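Local coordinates for putative exported protein (Bordetella pertussis Tohama I, PDB 2PFZ), which binds pyroglutamic acid as an extracytoplasmic solute receptor, probably delivering it to a tripartite ATP-independent periplasmic (TRAP) transporter, at residues D4-Y9 and S43-P48; I50-A53 and N57-Q60; N68-N71 and Y76-D79. One frame throughout, in Å; residues are numbered along the deposited sequence.

Contact 1 (D4-Y9 and S43-P48)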
loop_
_atom_site.group_PDB
_atom_site.type_symbol
_atom_site.label_atom_id
_atom_site.label_comp_id
_atom_site.label_asym_id
_atom_site.label_seq_id
_atom_site.Cartn_x
_atom_site.Cartn_y
_atom_site.Cartn_z
ATOM N N ASP A 4 -6.490 -6.556 19.364
ATOM C CA ASP A 4 -6.433 -7.329 18.110
ATOM C C ASP A 4 -6.092 -6.424 16.959
ATOM O O ASP A 4 -6.571 -5.290 16.895
ATOM C CB ASP A 4 -7.775 -7.982 17.814
ATOM C CG ASP A 4 -8.096 -9.091 18.783
ATOM O OD1 ASP A 4 -7.359 -10.122 18.843
ATOM O OD2 ASP A 4 -9.118 -8.919 19.473
ATOM N N LEU A 5 -5.292 -6.945 16.027
ATOM C CA LEU A 5 -4.792 -6.137 14.915
ATOM C C LEU A 5 -4.942 -6.934 13.628
ATOM O O LEU A 5 -4.152 -7.836 13.363
ATOM C CB LEU A 5 -3.312 -5.778 15.149
ATOM C CG LEU A 5 -2.694 -4.674 14.250
ATOM C CD1 LEU A 5 -1.340 -4.182 14.812
ATOM C CD2 LEU A 5 -2.573 -5.055 12.766
ATOM N N PRO A 6 -5.987 -6.652 12.841
ATOM C CA PRO A 6 -6.096 -7.319 11.556
ATOM C C PRO A 6 -5.160 -6.762 10.481
ATOM O O PRO A 6 -4.950 -5.548 10.381
ATOM C CB PRO A 6 -7.558 -7.081 11.170
ATOM C CG PRO A 6 -7.865 -5.778 11.744
ATOM C CD PRO A 6 -7.145 -5.784 13.084
ATOM N N THR A 7 -4.575 -7.673 9.714
ATOM C CA THR A 7 -3.911 -7.307 8.476
ATOM C C THR A 7 -4.445 -8.177 7.344
ATOM O O THR A 7 -4.870 -9.338 7.562
ATOM C CB THR A 7 -2.362 -7.411 8.611
ATOM O OG1 THR A 7 -1.755 -7.288 7.323
ATOM C CG2 THR A 7 -1.906 -8.756 9.194
ATOM N N ALA A 8 -4.424 -7.613 6.139
ATOM C CA ALA A 8 -4.931 -8.287 4.963
ATOM C C ALA A 8 -3.918 -9.215 4.262
ATOM O O ALA A 8 -4.288 -9.929 3.328
ATOM C CB ALA A 8 -5.521 -7.242 3.996
ATOM N N TYR A 9 -2.671 -9.248 4.752
ATOM C CA TYR A 9 -1.547 -9.901 4.060
ATOM C C TYR A 9 -0.994 -11.069 4.868
ATOM O O TYR A 9 -1.230 -11.131 6.093
ATOM C CB TYR A 9 -0.466 -8.841 3.749
ATOM C CG TYR A 9 -1.113 -7.660 3.096
ATOM C CD1 TYR A 9 -1.557 -7.744 1.782
ATOM C CD2 TYR A 9 -1.359 -6.483 3.801
ATOM C CE1 TYR A 9 -2.197 -6.699 1.181
ATOM C CE2 TYR A 9 -1.995 -5.438 3.216
ATOM C CZ TYR A 9 -2.410 -5.541 1.888
ATOM O OH TYR A 9 -3.071 -4.504 1.288
ATOM N N SER A 43 -7.840 -12.898 7.821
ATOM C CA SER A 43 -8.569 -13.927 8.576
ATOM C C SER A 43 -9.685 -13.378 9.474
ATOM O O SER A 43 -10.700 -14.067 9.695
ATOM C CB SER A 43 -7.602 -14.803 9.391
ATOM O OG SER A 43 -6.733 -14.028 10.193
ATOM N N LEU A 44 -9.503 -12.163 9.986
ATOM C CA LEU A 44 -10.498 -11.535 10.872
ATOM C C LEU A 44 -11.286 -10.460 10.147
ATOM O O LEU A 44 -12.528 -10.494 10.106
ATOM C CB LEU A 44 -9.818 -10.913 12.089
ATOM C CG LEU A 44 -10.788 -10.373 13.139
ATOM C CD1 LEU A 44 -11.789 -11.461 13.627
ATOM C CD2 LEU A 44 -9.996 -9.777 14.292
ATOM N N TYR A 45 -10.558 -9.483 9.611
ATOM C CA TYR A 45 -11.155 -8.499 8.718
ATOM C C TYR A 45 -10.400 -8.451 7.400
ATOM O O TYR A 45 -9.180 -8.680 7.369
ATOM C CB TYR A 45 -11.157 -7.133 9.401
ATOM C CG TYR A 45 -12.061 -7.130 10.609
ATOM C CD1 TYR A 45 -13.462 -7.047 10.457
ATOM C CD2 TYR A 45 -11.536 -7.220 11.894
ATOM C CE1 TYR A 45 -14.298 -7.077 11.552
ATOM C CE2 TYR A 45 -12.379 -7.229 13.015
ATOM C CZ TYR A 45 -13.750 -7.166 12.837
ATOM O OH TYR A 45 -14.574 -7.177 13.964
ATOM N N LYS A 46 -11.124 -8.158 6.321
ATOM C CA LYS A 46 -10.524 -8.086 4.968
ATOM C C LYS A 46 -10.094 -6.654 4.664
ATOM O O LYS A 46 -10.513 -5.734 5.353
ATOM C CB LYS A 46 -11.559 -8.515 3.933
ATOM C CG LYS A 46 -11.965 -9.981 4.020
ATOM C CD LYS A 46 -13.199 -10.182 3.203
ATOM C CE LYS A 46 -13.398 -11.634 2.837
ATOM N NZ LYS A 46 -13.531 -12.411 4.065
ATOM N N ALA A 47 -9.270 -6.468 3.634
ATOM C CA ALA A 47 -8.693 -5.145 3.337
ATOM C C ALA A 47 -9.712 -4.010 3.354
ATOM O O ALA A 47 -9.481 -2.996 4.057
ATOM C CB ALA A 47 -7.925 -5.160 2.005
ATOM N N PRO A 48 -10.842 -4.160 2.621
ATOM C CA PRO A 48 -11.787 -3.046 2.575
ATOM C C PRO A 48 -12.467 -2.743 3.903
ATOM O O PRO A 48 -13.053 -1.652 4.040
ATOM C CB PRO A 48 -12.850 -3.514 1.564
ATOM C CG PRO A 48 -12.181 -4.599 0.765
ATOM C CD PRO A 48 -11.316 -5.294 1.792
#
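P6 rests the CB and CG corner of its pyrrolidine ring on the near part of Y45: P6 CG lies 3.9 Å from Y45 CD2, and P6 CB is 4.0 Å from Y45 CB. The two rings meet at a slant, without stacking. Y45 reaches this place because its CG is turned beside its own backbone N, anti to the carbonyl carbon (chi1 -66°), which sends the ring back along the strand toward D4.

Two residues further on, the chains close up again through their smallest side chains. The CB atoms of A8 and A47 are 3.8 Å apart, and here the CA atoms come to 5.2 Å, against 5.9 Å for P6 and Y45. The methyl of A8 also serves its own segment, standing 4.0 Å above the plane of the Y9 ring and over its centre. T7 turns the other way; its OG1 is hydrogen-bonded to E63 and also accepts a weak bond from Y9 N.

The segments share no hydrogen bond, and the side-chain contacts between them are apolar. They seat the loop between strand 35-39 and helix 50-55 against the end of strand 2-6 and the loop that follows it. Helix 50-55 adds I50 beside both P6 and Y45, helix 14-30 packs on T7 and Y9, and Y9 meets the pocket residue W119 edge-to-face.

Contact 2 (I50-A53 and N57-Q60)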
loop_
_atom_site.group_PDB
_atom_site.type_symbol
_atom_site.label_atom_id
_atom_site.label_comp_id
_atom_site.label_asym_id
_atom_site.label_seq_id
_atom_site.Cartn_x
_atom_site.Cartn_y
_atom_site.Cartn_z
ATOM N N ILE A 50 -11.022 -2.957 7.205
ATOM C CA ILE A 50 -10.185 -2.749 8.406
ATOM C C ILE A 50 -10.350 -1.334 9.004
ATOM O O ILE A 50 -10.390 -1.173 10.246
ATOM C CB ILE A 50 -8.705 -3.204 8.190
ATOM C CG1 ILE A 50 -8.633 -4.733 8.009
ATOM C CG2 ILE A 50 -7.807 -2.773 9.364
ATOM C CD1 ILE A 50 -7.294 -5.249 7.490
ATOM N N LYS A 51 -10.519 -0.320 8.150
ATOM C CA LYS A 51 -10.622 1.048 8.659
ATOM C C LYS A 51 -11.900 1.195 9.477
ATOM O O LYS A 51 -11.870 1.771 10.572
ATOM C CB LYS A 51 -10.565 2.116 7.553
ATOM C CG LYS A 51 -10.501 3.598 8.083
ATOM C CD LYS A 51 -10.716 4.635 6.924
ATOM C CE LYS A 51 -12.147 5.263 7.013
ATOM N NZ LYS A 51 -13.188 4.324 7.702
ATOM N N ARG A 52 -13.008 0.658 8.955
ATOM C CA ARG A 52 -14.287 0.672 9.686
ATOM C C ARG A 52 -14.199 -0.135 10.988
ATOM O O ARG A 52 -14.761 0.269 12.011
ATOM C CB ARG A 52 -15.417 0.149 8.784
ATOM C CG ARG A 52 -16.830 0.200 9.365
ATOM C CD ARG A 52 -17.193 -1.080 10.151
ATOM N NE ARG A 52 -17.262 -2.274 9.300
ATOM C CZ ARG A 52 -16.953 -3.505 9.697
ATOM N NH1 ARG A 52 -16.540 -3.706 10.940
ATOM N NH2 ARG A 52 -17.042 -4.527 8.845
ATOM N N ALA A 53 -13.479 -1.258 10.952
ATOM C CA ALA A 53 -13.271 -2.077 12.158
ATOM C C ALA A 53 -12.571 -1.294 13.279
ATOM O O ALA A 53 -12.983 -1.367 14.434
ATOM C CB ALA A 53 -12.512 -3.344 11.814
ATOM N N ASN A 57 -13.985 0.793 16.921
ATOM C CA ASN A 57 -13.286 0.109 17.997
ATOM C C ASN A 57 -13.639 -1.379 18.100
ATOM O O ASN A 57 -13.593 -1.950 19.208
ATOM C CB ASN A 57 -13.491 0.789 19.358
ATOM C CG ASN A 57 -12.392 0.436 20.348
ATOM O OD1 ASN A 57 -11.259 0.184 19.946
ATOM N ND2 ASN A 57 -12.719 0.419 21.657
ATOM N N GLN A 58 -13.993 -2.012 16.976
ATOM C CA GLN A 58 -14.115 -3.494 16.968
ATOM C C GLN A 58 -12.724 -4.142 17.050
ATOM O O GLN A 58 -12.523 -5.181 17.727
ATOM C CB GLN A 58 -14.875 -4.001 15.738
ATOM C CG GLN A 58 -16.317 -3.513 15.605
ATOM C CD GLN A 58 -17.034 -4.098 14.397
ATOM O OE1 GLN A 58 -16.821 -5.268 14.010
ATOM N NE2 GLN A 58 -17.912 -3.303 13.805
ATOM N N ALA A 59 -11.762 -3.545 16.343
ATOM C CA ALA A 59 -10.339 -3.824 16.552
ATOM C C ALA A 59 -9.764 -2.511 17.038
ATOM O O ALA A 59 -10.135 -1.484 16.510
ATOM C CB ALA A 59 -9.666 -4.267 15.223
ATOM N N GLN A 60 -8.890 -2.530 18.056
ATOM C CA GLN A 60 -8.326 -1.291 18.614
ATOM C C GLN A 60 -7.243 -0.682 17.725
ATOM O O GLN A 60 -6.940 0.498 17.825
ATOM C CB GLN A 60 -7.738 -1.542 20.006
ATOM C CG GLN A 60 -8.767 -2.103 20.993
ATOM C CD GLN A 60 -8.751 -3.623 21.059
ATOM O OE1 GLN A 60 -8.398 -4.318 20.098
ATOM N NE2 GLN A 60 -9.130 -4.147 22.212
#
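N57 comes first, its backbone N 3.4 Å from A53 O but at too poor an angle to bond. It is the residue at which the chain leaves the helix, and its positive phi, with two bonds running back into the last turn, defines a Schellman motif.

Q58 follows, with its CA 5.1 Å from that of A53, the nearest such pair across the contact. Its N is 2.8 Å from A53 O, yet the N-H is bent to 127°, so this bond, the 6→1 link of the motif, counts as weak despite its shortness. The Q58 side chain, extended beyond CG, passes its CB 3.5 Å from A53 O and carries its amide to R52. R52 starts with CG anti to its backbone N, then bends at chi2 and chi3, which brings the guanidinium obliquely alongside that amide, the two planes 25° apart. The close pair R52 NH1 and Q58 NE2, 3.2 Å apart, consists of two donors and cannot be a hydrogen bond.

A59 supplies the straighter grip: its N reaches A53 O at 3.1 Å with an N-H...O angle of 166°, approaching from well above the carbonyl plane. One helix carbonyl thus receives two successive N-H groups.

Q60 turns away, and its OE1 bonds to D4 N. The turn leads from helix 50-55 into strand 61-65: A59 and I50 both pack on P6 of strand 2-6, while N57 and Q60 lie against A216 of helix 214-218.

Contact 3 (N68-N71 and Y76-D79)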
loop_
_atom_site.group_PDB
_atom_site.type_symbol
_atom_site.label_atom_id
_atom_site.label_comp_id
_atom_site.label_asym_id
_atom_site.label_seq_id
_atom_site.Cartn_x
_atom_site.Cartn_y
_atom_site.Cartn_z
ATOM N N ASN A 68 -7.018 2.081 -0.732
ATOM C CA ASN A 68 -8.324 1.416 -0.710
ATOM C C ASN A 68 -9.440 2.388 -0.369
ATOM O O ASN A 68 -10.629 2.107 -0.640
ATOM C CB ASN A 68 -8.364 0.259 0.286
ATOM C CG ASN A 68 -7.978 -1.067 -0.326
ATOM O OD1 ASN A 68 -7.521 -1.984 0.390
ATOM N ND2 ASN A 68 -8.188 -1.206 -1.638
ATOM N N PHE A 69 -9.064 3.535 0.212
ATOM C CA PHE A 69 -10.042 4.480 0.734
ATOM C C PHE A 69 -10.139 5.772 -0.072
ATOM O O PHE A 69 -10.761 6.747 0.343
ATOM C CB PHE A 69 -9.826 4.625 2.268
ATOM C CG PHE A 69 -9.908 3.302 2.955
ATOM C CD1 PHE A 69 -11.153 2.730 3.230
ATOM C CD2 PHE A 69 -8.766 2.543 3.179
ATOM C CE1 PHE A 69 -11.254 1.464 3.765
ATOM C CE2 PHE A 69 -8.852 1.274 3.739
ATOM C CZ PHE A 69 -10.089 0.727 4.028
ATOM N N ALA A 70 -9.615 5.714 -1.301
ATOM C CA ALA A 70 -9.576 6.861 -2.214
ATOM C C ALA A 70 -10.949 7.444 -2.528
ATOM O O ALA A 70 -11.074 8.667 -2.745
ATOM C CB ALA A 70 -8.819 6.504 -3.510
ATOM N N ASN A 71 -11.985 6.606 -2.529
ATOM C CA ASN A 71 -13.337 7.113 -2.797
ATOM C C ASN A 71 -13.969 7.817 -1.597
ATOM O O ASN A 71 -14.956 8.534 -1.744
ATOM C CB ASN A 71 -14.242 6.023 -3.385
ATOM C CG ASN A 71 -13.832 5.640 -4.810
ATOM O OD1 ASN A 71 -14.110 4.541 -5.275
ATOM N ND2 ASN A 71 -13.162 6.552 -5.496
ATOM N N TYR A 76 -6.570 9.977 0.718
ATOM C CA TYR A 76 -6.237 8.551 0.638
ATOM C C TYR A 76 -5.675 8.130 -0.722
ATOM O O TYR A 76 -4.995 7.108 -0.817
ATOM C CB TYR A 76 -7.468 7.703 0.959
ATOM C CG TYR A 76 -7.768 7.724 2.421
ATOM C CD1 TYR A 76 -6.857 7.161 3.342
ATOM C CD2 TYR A 76 -8.922 8.332 2.908
ATOM C CE1 TYR A 76 -7.107 7.208 4.712
ATOM C CE2 TYR A 76 -9.190 8.377 4.295
ATOM C CZ TYR A 76 -8.274 7.818 5.181
ATOM O OH TYR A 76 -8.496 7.840 6.552
ATOM N N GLU A 77 -5.957 8.935 -1.744
ATOM C CA GLU A 77 -5.602 8.620 -3.141
ATOM C C GLU A 77 -4.160 8.959 -3.496
ATOM O O GLU A 77 -3.577 8.331 -4.400
ATOM C CB GLU A 77 -6.564 9.318 -4.113
ATOM C CG GLU A 77 -6.296 8.993 -5.595
ATOM C CD GLU A 77 -7.320 9.568 -6.558
ATOM O OE1 GLU A 77 -8.301 10.193 -6.115
ATOM O OE2 GLU A 77 -7.134 9.385 -7.783
ATOM N N LEU A 78 -3.585 9.926 -2.773
ATOM C CA LEU A 78 -2.341 10.596 -3.125
ATOM C C LEU A 78 -1.178 9.684 -3.492
ATOM O O LEU A 78 -0.577 9.864 -4.556
ATOM C CB LEU A 78 -1.947 11.626 -2.028
ATOM C CG LEU A 78 -0.717 12.505 -2.337
ATOM C CD1 LEU A 78 -0.854 13.276 -3.673
ATOM C CD2 LEU A 78 -0.461 13.482 -1.181
ATOM N N ASP A 79 -0.866 8.707 -2.651
ATOM C CA ASP A 79 0.278 7.821 -2.931
ATOM C C ASP A 79 0.012 6.731 -3.997
ATOM O O ASP A 79 0.888 5.903 -4.264
ATOM C CB ASP A 79 0.893 7.253 -1.633
ATOM C CG ASP A 79 0.047 6.175 -0.974
ATOM O OD1 ASP A 79 -0.791 5.516 -1.642
ATOM O OD2 ASP A 79 0.276 5.942 0.239
HETATM O O HOH W 1 -10.197 10.719 -4.121
#
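F69 meets Y76 with its CB, not with its ring. That methylene stands over one face of the tyrosine, 3.9 Å from the ring centroid and 20° off the normal, a CH-pi contact displaced toward the CG side, where F69 CB and Y76 CG are 3.7 Å apart. Beyond CB the phenylalanine leads away from the 76-79 segment. The Y76 CB, by contrast, is directed at the 68-71 segment, and with CG beside the backbone N and anti to the carbonyl carbon (chi1 -74°) the ring turns one face to F69 CB and runs alongside it. Y76 CB is 3.5 Å from F69 C, and Y76 CD2 is equally close to F69 O, so the peptide as well as the side chain of F69 bears on the tyrosine.

Both segments belong to the long connection from strand 61-65 to helix 88-107 in this periplasmic solute-binding fold of the DctP family. The short loop between them brings A70 and E77 to a CA separation of 4.4 Å. Helix 88-107 covers Y76 with L102 and L106, and N68 ND2 is bonded to the backbone O of Y144, a pyroglutamate-pocket residue.

A second, smaller overlap sets the methyl of A70 beside the base of E77, with the two CB atoms 3.7 Å apart. From there E77 runs out fully extended, CG anti to the backbone N (chi1 -178°), which carries its carboxylate past A70 to a bridging water. This water donates to A70 O at 2.6 Å and to E77 OE1 at 2.8 Å. The same OE1 forms a salt bridge with K286 of helix 266-287, so a buried acid is answered by a lysine, probably favouring its charged form, while W283 of that helix packs on the E77 side chain.

In the fold
Along the chain the three contacts follow in series. The centres of contacts 1 and 2 are about 9 Å apart, and each lies about 18 Å from contact 3. Helix 50-55 connects them: it begins just after the loop of contact 1, ends in the turn of contact 2, and through K51 CB touches F69 CZ of contact 3 at 3.8 Å. Strand 2-6 carries one side of contact 1 and is packed by contact 2, where D4 N and Q60 OE1 are 3.0 Å apart. A47 CB also approaches N68 OD1 at 3.6 Å. The A47 and F69 side chains lie about 7 and 11 Å from bound pyroglutamic acid, though contact 1 supplies no pocket residue.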